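Local coordinates for B12-binding domain-containing protein (PDB 6WTE) that binds cobalamin and a [4Fe-4S] cluster and probably transfers methyl groups from S-adenosylmethionine by a non-radical route, although built as a radical SAM enzyme, at residues A[252-257]-A[289-294]; A[314-319]-A[368-373]; A[402-407]-A[546-551]. All blocks are in the same frame, centred on the assembly; numbering follows the deposited sequence.

Contact 1: A[252-257]-A[289-294]; sequences VVDEME and VRRRHA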
# COMPACT_ATOMS: atom_id res chain seq x y z
N VAL A 252 -6.81 0.21 -19.73
CA VAL A 252 -5.57 -0.11 -19.03
C VAL A 252 -4.39 -0.09 -20.01
O VAL A 252 -3.36 0.53 -19.75
CB VAL A 252 -5.67 -1.48 -18.33
CG1 VAL A 252 -4.40 -1.77 -17.57
CG2 VAL A 252 -6.86 -1.50 -17.38
N VAL A 253 -4.53 -0.78 -21.14
CA VAL A 253 -3.40 -0.86 -22.06
C VAL A 253 -3.13 0.50 -22.71
O VAL A 253 -1.97 0.85 -22.95
CB VAL A 253 -3.62 -1.97 -23.12
CG1 VAL A 253 -2.39 -2.11 -23.98
CG2 VAL A 253 -3.94 -3.30 -22.42
N ASP A 254 -4.18 1.28 -23.00
CA ASP A 254 -3.97 2.66 -23.46
C ASP A 254 -3.10 3.44 -22.49
O ASP A 254 -2.19 4.18 -22.90
CB ASP A 254 -5.32 3.39 -23.62
CG ASP A 254 -6.02 3.08 -24.93
OD1 ASP A 254 -5.49 2.31 -25.76
OD2 ASP A 254 -7.12 3.65 -25.13
N GLU A 255 -3.38 3.32 -21.19
CA GLU A 255 -2.61 4.03 -20.18
C GLU A 255 -1.16 3.55 -20.13
O GLU A 255 -0.24 4.36 -20.05
CB GLU A 255 -3.27 3.85 -18.81
CG GLU A 255 -2.59 4.60 -17.69
CD GLU A 255 -3.41 4.55 -16.41
OE1 GLU A 255 -4.63 4.27 -16.51
OE2 GLU A 255 -2.85 4.78 -15.33
N MET A 256 -0.96 2.22 -20.17
CA MET A 256 0.40 1.69 -20.20
C MET A 256 1.14 2.16 -21.44
O MET A 256 2.33 2.48 -21.38
CB MET A 256 0.37 0.16 -20.17
CG MET A 256 -0.27 -0.39 -18.92
SD MET A 256 -0.43 -2.19 -18.97
CE MET A 256 1.29 -2.68 -18.76
N GLU A 257 0.44 2.22 -22.58
CA GLU A 257 1.07 2.70 -23.80
C GLU A 257 1.46 4.16 -23.67
O GLU A 257 2.54 4.56 -24.13
CB GLU A 257 0.12 2.49 -24.99
CG GLU A 257 0.77 2.65 -26.35
CD GLU A 257 -0.19 2.34 -27.48
OE1 GLU A 257 -0.86 1.29 -27.42
OE2 GLU A 257 -0.26 3.14 -28.43
N VAL A 289 0.32 -8.13 -25.64
CA VAL A 289 1.07 -8.88 -26.64
C VAL A 289 0.56 -8.56 -28.04
O VAL A 289 1.34 -8.38 -28.98
CB VAL A 289 0.99 -10.39 -26.34
CG1 VAL A 289 1.55 -11.19 -27.51
CG2 VAL A 289 1.74 -10.70 -25.06
N ARG A 290 -0.77 -8.46 -28.19
CA ARG A 290 -1.34 -8.20 -29.50
C ARG A 290 -0.90 -6.84 -30.04
O ARG A 290 -0.55 -6.72 -31.21
CB ARG A 290 -2.86 -8.27 -29.44
CG ARG A 290 -3.53 -8.09 -30.80
CD ARG A 290 -5.01 -7.73 -30.68
NE ARG A 290 -5.21 -6.38 -30.14
CZ ARG A 290 -5.08 -5.27 -30.86
NH1 ARG A 290 -4.76 -5.34 -32.14
NH2 ARG A 290 -5.28 -4.08 -30.29
N ARG A 291 -0.88 -5.82 -29.18
CA ARG A 291 -0.45 -4.50 -29.63
C ARG A 291 1.04 -4.49 -29.96
O ARG A 291 1.46 -3.88 -30.95
CB ARG A 291 -0.75 -3.45 -28.58
CG ARG A 291 -2.23 -3.20 -28.36
CD ARG A 291 -2.44 -1.88 -27.67
NE ARG A 291 -3.80 -1.75 -27.17
CZ ARG A 291 -4.28 -0.66 -26.59
NH1 ARG A 291 -3.50 0.41 -26.46
NH2 ARG A 291 -5.53 -0.64 -26.15
N ARG A 292 1.85 -5.16 -29.14
CA ARG A 292 3.28 -5.23 -29.40
C ARG A 292 3.55 -5.86 -30.76
O ARG A 292 4.36 -5.35 -31.56
CB ARG A 292 3.97 -6.03 -28.30
CG ARG A 292 4.17 -5.26 -27.00
CD ARG A 292 4.58 -6.17 -25.86
NE ARG A 292 5.74 -6.99 -26.18
CZ ARG A 292 6.91 -6.93 -25.55
NH1 ARG A 292 7.91 -7.72 -25.91
NH2 ARG A 292 7.09 -6.07 -24.56
N HIS A 293 2.86 -6.96 -31.06
CA HIS A 293 3.09 -7.65 -32.32
C HIS A 293 2.53 -6.87 -33.50
O HIS A 293 3.12 -6.91 -34.59
CB HIS A 293 2.47 -9.05 -32.25
CG HIS A 293 3.22 -9.98 -31.35
ND1 HIS A 293 3.22 -11.35 -31.52
CD2 HIS A 293 3.98 -9.74 -30.25
CE1 HIS A 293 3.96 -11.91 -30.58
NE2 HIS A 293 4.42 -10.96 -29.79
N ALA A 294 1.43 -6.15 -33.31
CA ALA A 294 0.77 -5.45 -34.42
C ALA A 294 1.59 -4.28 -34.94
O ALA A 294 1.44 -3.90 -36.11
CB ALA A 294 -0.61 -4.97 -33.99

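Contact 2: A[314-319]-A[368-373]; sequences FDEEFA and RERGIL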
# COMPACT_ATOMS: atom_id res chain seq x y z
N PHE A 314 -0.96 -19.65 -10.82
CA PHE A 314 0.20 -19.21 -11.60
C PHE A 314 0.61 -20.42 -12.44
O PHE A 314 1.43 -21.23 -12.00
CB PHE A 314 1.34 -18.74 -10.71
CG PHE A 314 2.39 -17.93 -11.44
CD1 PHE A 314 3.31 -18.54 -12.29
CD2 PHE A 314 2.48 -16.55 -11.25
CE1 PHE A 314 4.27 -17.79 -12.95
CE2 PHE A 314 3.43 -15.80 -11.91
CZ PHE A 314 4.33 -16.41 -12.76
N ASP A 315 0.02 -20.54 -13.63
CA ASP A 315 0.23 -21.73 -14.45
C ASP A 315 1.11 -21.41 -15.65
O ASP A 315 1.57 -20.27 -15.85
CB ASP A 315 -1.10 -22.37 -14.86
CG ASP A 315 -1.99 -21.45 -15.69
OD1 ASP A 315 -1.51 -20.45 -16.26
OD2 ASP A 315 -3.20 -21.74 -15.78
N GLU A 316 1.34 -22.44 -16.47
CA GLU A 316 2.26 -22.29 -17.60
C GLU A 316 1.76 -21.25 -18.59
O GLU A 316 2.54 -20.43 -19.09
CB GLU A 316 2.45 -23.65 -18.28
CG GLU A 316 3.47 -23.63 -19.41
CD GLU A 316 3.70 -25.01 -19.99
OE1 GLU A 316 3.02 -25.96 -19.53
OE2 GLU A 316 4.55 -25.15 -20.89
N GLU A 317 0.46 -21.25 -18.88
CA GLU A 317 -0.09 -20.26 -19.80
C GLU A 317 0.12 -18.85 -19.27
O GLU A 317 0.45 -17.93 -20.03
CB GLU A 317 -1.58 -20.52 -20.05
CG GLU A 317 -2.21 -19.51 -21.01
CD GLU A 317 -3.72 -19.59 -21.06
OE1 GLU A 317 -4.35 -19.84 -20.01
OE2 GLU A 317 -4.28 -19.40 -22.16
N PHE A 318 -0.08 -18.65 -17.97
CA PHE A 318 0.14 -17.34 -17.38
C PHE A 318 1.60 -16.92 -17.53
O PHE A 318 1.89 -15.78 -17.91
CB PHE A 318 -0.27 -17.35 -15.91
CG PHE A 318 -0.31 -15.98 -15.27
CD1 PHE A 318 -1.07 -14.97 -15.83
CD2 PHE A 318 0.38 -15.71 -14.10
CE1 PHE A 318 -1.13 -13.70 -15.24
CE2 PHE A 318 0.32 -14.46 -13.50
CZ PHE A 318 -0.43 -13.45 -14.08
N ALA A 319 2.53 -17.85 -17.29
CA ALA A 319 3.94 -17.51 -17.38
C ALA A 319 4.34 -17.20 -18.82
O ALA A 319 5.13 -16.28 -19.06
CB ALA A 319 4.80 -18.64 -16.81
N ARG A 368 11.87 -18.91 -13.81
CA ARG A 368 13.26 -19.23 -14.14
C ARG A 368 13.39 -19.70 -15.58
O ARG A 368 14.28 -19.26 -16.31
CB ARG A 368 13.80 -20.29 -13.18
CG ARG A 368 15.24 -20.68 -13.48
CD ARG A 368 15.72 -21.85 -12.63
NE ARG A 368 15.11 -23.12 -13.02
CZ ARG A 368 14.39 -23.89 -12.21
NH1 ARG A 368 13.88 -25.03 -12.66
NH2 ARG A 368 14.18 -23.52 -10.95
N GLU A 369 12.50 -20.60 -16.00
CA GLU A 369 12.52 -21.11 -17.37
C GLU A 369 12.38 -20.00 -18.40
O GLU A 369 12.82 -20.17 -19.55
CB GLU A 369 11.39 -22.12 -17.56
CG GLU A 369 11.55 -23.39 -16.74
CD GLU A 369 10.33 -24.28 -16.85
OE1 GLU A 369 9.28 -23.79 -17.32
OE2 GLU A 369 10.42 -25.46 -16.46
N ARG A 370 11.78 -18.87 -18.04
CA ARG A 370 11.52 -17.79 -18.98
C ARG A 370 12.36 -16.55 -18.72
O ARG A 370 12.10 -15.51 -19.32
CB ARG A 370 10.04 -17.43 -18.98
CG ARG A 370 9.16 -18.53 -19.55
CD ARG A 370 7.74 -18.54 -18.98
NE ARG A 370 7.01 -19.68 -19.53
CZ ARG A 370 7.19 -20.93 -19.12
NH1 ARG A 370 8.06 -21.19 -18.15
NH2 ARG A 370 6.51 -21.92 -19.68
N GLY A 371 13.37 -16.64 -17.86
CA GLY A 371 14.21 -15.49 -17.62
C GLY A 371 13.51 -14.37 -16.89
O GLY A 371 13.88 -13.20 -17.05
N ILE A 372 12.50 -14.69 -16.09
CA ILE A 372 11.78 -13.72 -15.28
C ILE A 372 12.31 -13.81 -13.86
O ILE A 372 12.35 -14.90 -13.27
CB ILE A 372 10.27 -13.99 -15.32
CG1 ILE A 372 9.74 -13.77 -16.73
CG2 ILE A 372 9.51 -13.13 -14.29
CD1 ILE A 372 8.31 -14.25 -16.90
N LEU A 373 12.72 -12.67 -13.31
CA LEU A 373 13.25 -12.61 -11.96
C LEU A 373 12.13 -12.81 -10.95
O LEU A 373 10.95 -12.58 -11.23
CB LEU A 373 13.95 -11.27 -11.72
CG LEU A 373 14.95 -10.83 -12.80
CD1 LEU A 373 15.44 -9.41 -12.55
CD2 LEU A 373 16.12 -11.77 -12.84

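Contact 3: A[402-407]-A[546-551]; sequences ATVTGF and AFWSHW. With EDO (1,2-ethanediol), chain K.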
# COMPACT_ATOMS: atom_id res chain seq x y z
N ALA A 402 15.22 -18.26 -5.43
CA ALA A 402 14.60 -17.07 -5.97
C ALA A 402 15.65 -15.98 -6.13
O ALA A 402 16.67 -15.97 -5.44
CB ALA A 402 13.48 -16.57 -5.06
N THR A 403 15.41 -15.06 -7.07
CA THR A 403 16.37 -13.98 -7.27
C THR A 403 16.63 -13.26 -5.96
O THR A 403 17.79 -13.04 -5.58
CB THR A 403 15.87 -12.99 -8.33
OG1 THR A 403 15.42 -13.69 -9.49
CG2 THR A 403 17.00 -12.03 -8.71
N VAL A 404 15.56 -12.90 -5.27
CA VAL A 404 15.64 -12.30 -3.95
C VAL A 404 14.63 -13.00 -3.06
O VAL A 404 13.53 -13.34 -3.50
CB VAL A 404 15.38 -10.77 -3.99
CG1 VAL A 404 15.38 -10.18 -2.59
CG2 VAL A 404 16.42 -10.07 -4.87
N THR A 405 15.01 -13.24 -1.81
CA THR A 405 14.10 -13.75 -0.79
C THR A 405 14.03 -12.72 0.33
O THR A 405 15.06 -12.40 0.94
CB THR A 405 14.57 -15.11 -0.28
OG1 THR A 405 14.90 -15.93 -1.40
CG2 THR A 405 13.47 -15.80 0.52
N GLY A 406 12.84 -12.22 0.59
CA GLY A 406 12.64 -11.16 1.58
C GLY A 406 11.93 -11.71 2.80
O GLY A 406 10.96 -12.47 2.68
N PHE A 407 12.42 -11.33 3.97
CA PHE A 407 11.86 -11.77 5.24
C PHE A 407 11.39 -10.57 6.04
O PHE A 407 12.09 -9.56 6.15
CB PHE A 407 12.88 -12.56 6.06
CG PHE A 407 13.42 -13.77 5.35
CD1 PHE A 407 12.72 -14.96 5.35
CD2 PHE A 407 14.63 -13.70 4.66
CE1 PHE A 407 13.21 -16.07 4.69
CE2 PHE A 407 15.12 -14.81 4.01
CZ PHE A 407 14.41 -16.00 4.02
N ALA A 546 12.71 -2.62 -10.96
CA ALA A 546 12.50 -2.67 -9.52
C ALA A 546 13.83 -2.72 -8.79
O ALA A 546 14.80 -3.31 -9.26
CB ALA A 546 11.64 -3.89 -9.15
N PHE A 547 13.86 -2.06 -7.63
CA PHE A 547 15.09 -2.02 -6.84
C PHE A 547 15.62 -3.41 -6.56
O PHE A 547 16.83 -3.65 -6.67
CB PHE A 547 14.84 -1.27 -5.53
CG PHE A 547 14.71 0.22 -5.69
CD1 PHE A 547 15.13 0.85 -6.86
CD2 PHE A 547 14.17 0.99 -4.68
CE1 PHE A 547 15.01 2.22 -7.01
CE2 PHE A 547 14.04 2.36 -4.83
CZ PHE A 547 14.46 2.98 -5.99
N TRP A 548 14.74 -4.36 -6.23
CA TRP A 548 15.21 -5.69 -5.86
C TRP A 548 15.83 -6.44 -7.03
O TRP A 548 16.59 -7.40 -6.80
CB TRP A 548 14.07 -6.50 -5.24
CG TRP A 548 12.88 -6.77 -6.11
CD1 TRP A 548 11.71 -6.06 -6.15
CD2 TRP A 548 12.71 -7.86 -7.03
NE1 TRP A 548 10.84 -6.63 -7.05
CE2 TRP A 548 11.43 -7.73 -7.60
CE3 TRP A 548 13.53 -8.92 -7.43
CZ2 TRP A 548 10.95 -8.63 -8.55
CZ3 TRP A 548 13.05 -9.81 -8.38
CH2 TRP A 548 11.77 -9.66 -8.92
N SER A 549 15.57 -6.03 -8.28
CA SER A 549 16.20 -6.69 -9.42
C SER A 549 17.69 -6.43 -9.49
O SER A 549 18.38 -7.11 -10.27
CB SER A 549 15.54 -6.24 -10.73
OG SER A 549 15.94 -4.93 -11.10
N HIS A 550 18.21 -5.48 -8.72
CA HIS A 550 19.63 -5.18 -8.68
C HIS A 550 20.25 -5.47 -7.32
O HIS A 550 21.39 -5.09 -7.07
CB HIS A 550 19.87 -3.72 -9.08
CG HIS A 550 19.31 -3.37 -10.42
ND1 HIS A 550 19.71 -4.02 -11.57
CD2 HIS A 550 18.37 -2.48 -10.80
CE1 HIS A 550 19.05 -3.52 -12.60
NE2 HIS A 550 18.23 -2.59 -12.16
N TRP A 551 19.51 -6.15 -6.44
CA TRP A 551 20.00 -6.42 -5.09
C TRP A 551 21.20 -7.37 -5.11
O TRP A 551 22.21 -7.11 -4.45
CB TRP A 551 18.86 -6.99 -4.25
CG TRP A 551 19.16 -7.14 -2.78
CD1 TRP A 551 19.31 -8.30 -2.10
CD2 TRP A 551 19.34 -6.08 -1.83
NE1 TRP A 551 19.57 -8.04 -0.77
CE2 TRP A 551 19.59 -6.68 -0.58
CE3 TRP A 551 19.30 -4.68 -1.91
CZ2 TRP A 551 19.82 -5.94 0.58
CZ3 TRP A 551 19.53 -3.94 -0.76
CH2 TRP A 551 19.79 -4.58 0.47
C1 EDO K . 18.01 -14.94 -10.78
O1 EDO K . 16.87 -15.61 -10.24
C2 EDO K . 17.98 -15.09 -12.29
O2 EDO K . 19.05 -14.31 -12.85

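Contact 1: A[252-257]-A[289-294]
R291 of helix 278-294 reaches over to helix 249-261 and ends among V253, D254 and E257, one turn of that helix. The axes of 252-257 and 289-294 come no nearer than 11.8 Å and cross at -51°, and between these two segments R291 spans the gap. From CB, CG is turned anti to the carbonyl carbon and the chain then runs extended to NE. CD is the first atom to touch, lying 3.6 Å from E257 OE1 and near V253 CG1. NE then passes V253 CG1 at 3.5 Å, and the same methyl lies over one face of the guanidinium, offset toward its rim. At the tip, NH1 and NH2 both grip one oxygen, D254 OD1. The bond from NH1 is 2.8 Å long and bent (144°), meeting OD1 nearly along its C-O axis, whereas NH2, 3.0 Å from OD1, approaches from above the carboxylate plane. NH1 has a second acceptor, E257 OE1 at 2.9 Å, also met from above its carboxylate, which stands almost perpendicular (88°) to the guanidinium. Two acidic groups at the edge and a methyl on a face thus fix the rotation of the arginine head, and the clustered carboxylates probably stabilise its positive charge. E287 takes NE from within helix 278-294, and N298 also bonds to E257 OE1. The helices flank strand 266-269 in the chain, consistent with successive helices of a radical SAM beta/alpha barrel; V253 and M256 pack on L284 and I288 of helix 278-294, and V252 and M256 on I221 of strand 219-221.

Contact 2: A[314-319]-A[368-373]
A319 and R370 make the main van der Waals contact, the arginine chain lying against the first turn of helix 316-325. With CG anti to the carbonyl carbon (chi1 -68°) and the chain extended to NE, R370 reaches A319, whose CB sits over one face of the guanidinium, 3.7 Å from R370 NE; A319 O lies 3.5 Å from R370 CD. Beyond them I372 CD1 comes to 4.3 Å from A319 O. The aliphatic part of E316 also takes part, its CG lying 3.5 Å from R370 NH2. Both segments are helix ends in the radical SAM core: D315 is the N-cap of helix 316-325, its OD1 accepting from F318 N at 2.9 Å, while helix 357-369 finishes in a Schellman motif with G371 as the C-prime residue, after which the chain turns into strand 373-380. Among the charged groups, the link across the segments is a long one, E316 OE2 to R370 NH2 at 4.0 Å, with the carboxylate and guanidinium planes 86° apart. R370 is held more firmly by D320 at NE and L366 O at NH1, outside the segments, and by its neighbour E369, whose OE1 is 3.0 Å from R370 NH1. That last bond uses the anti lone pair of E369 OE1, lies close to the guanidinium plane, and has an N-H...O angle of 156°.

Contact 3: A[402-407]-A[546-551]
V404 and W548 bring the two backbones nearest, their CA atoms 6.9 Å apart, where the start of strand 404-412 faces a 3-10 turn at 547-549. Strand 404-412 runs parallel to 373-380 in the partial (beta/alpha) barrel expected of radical SAM enzymes; the turn lies in the loop between helices 533-540 and 554-566, so a C-terminal part of the chain packs against the beginning of the strand. V404 carries the contact through one methyl. Its CG2, anti to the carbonyl carbon, touches W548 O at 3.3 Å, W548 CE3 at 4.0 Å and W551 CB at 4.0 Å, and so fits between the two tryptophans. The approach to both rings is oblique. T403 comes instead to the edge of the W548 indole, its CB 4.3 Å from CZ3. With chi1 at 62°, the W548 ring is swung between its backbone N and carbonyl carbon, which puts the benzo edge at T403 CB. M515 of strand 514-515 packs on V404 and both tryptophans, while W551 NE1 bonds to V514 O. The W548 side chain is about 7 Å from the bound cobalamin, near the pocket but without touching the cofactor. T403 OG1 bonds to T374 N; its unusually short approach to an ethanediol, probably from the crystallisation liquor, is of doubtful weight. Within the turn, A546 O accepts from both the N and the OG of S549, the hydroxyl lying in the carbonyl plane.

In the fold
From the N terminus, the B12-binding domain comes first and the three contacts follow in series, with no nesting or crossing. Contact 1 closes a short loop containing strand 266-269 and pairs the helices that flank it in the chain. Contact 2 closes the next, containing strand 327-335, at the ends of two later helices. Contact 3 spans 138 intervening residues and brings the C-terminal region back onto the core sheet. Contacts 2 and 3 touch directly: L373 CB packs on W548 CZ3 at 3.8 Å, and L373 also meets T403 and S549. Contact 1 stands apart, its centre 20 Å from that of contact 2.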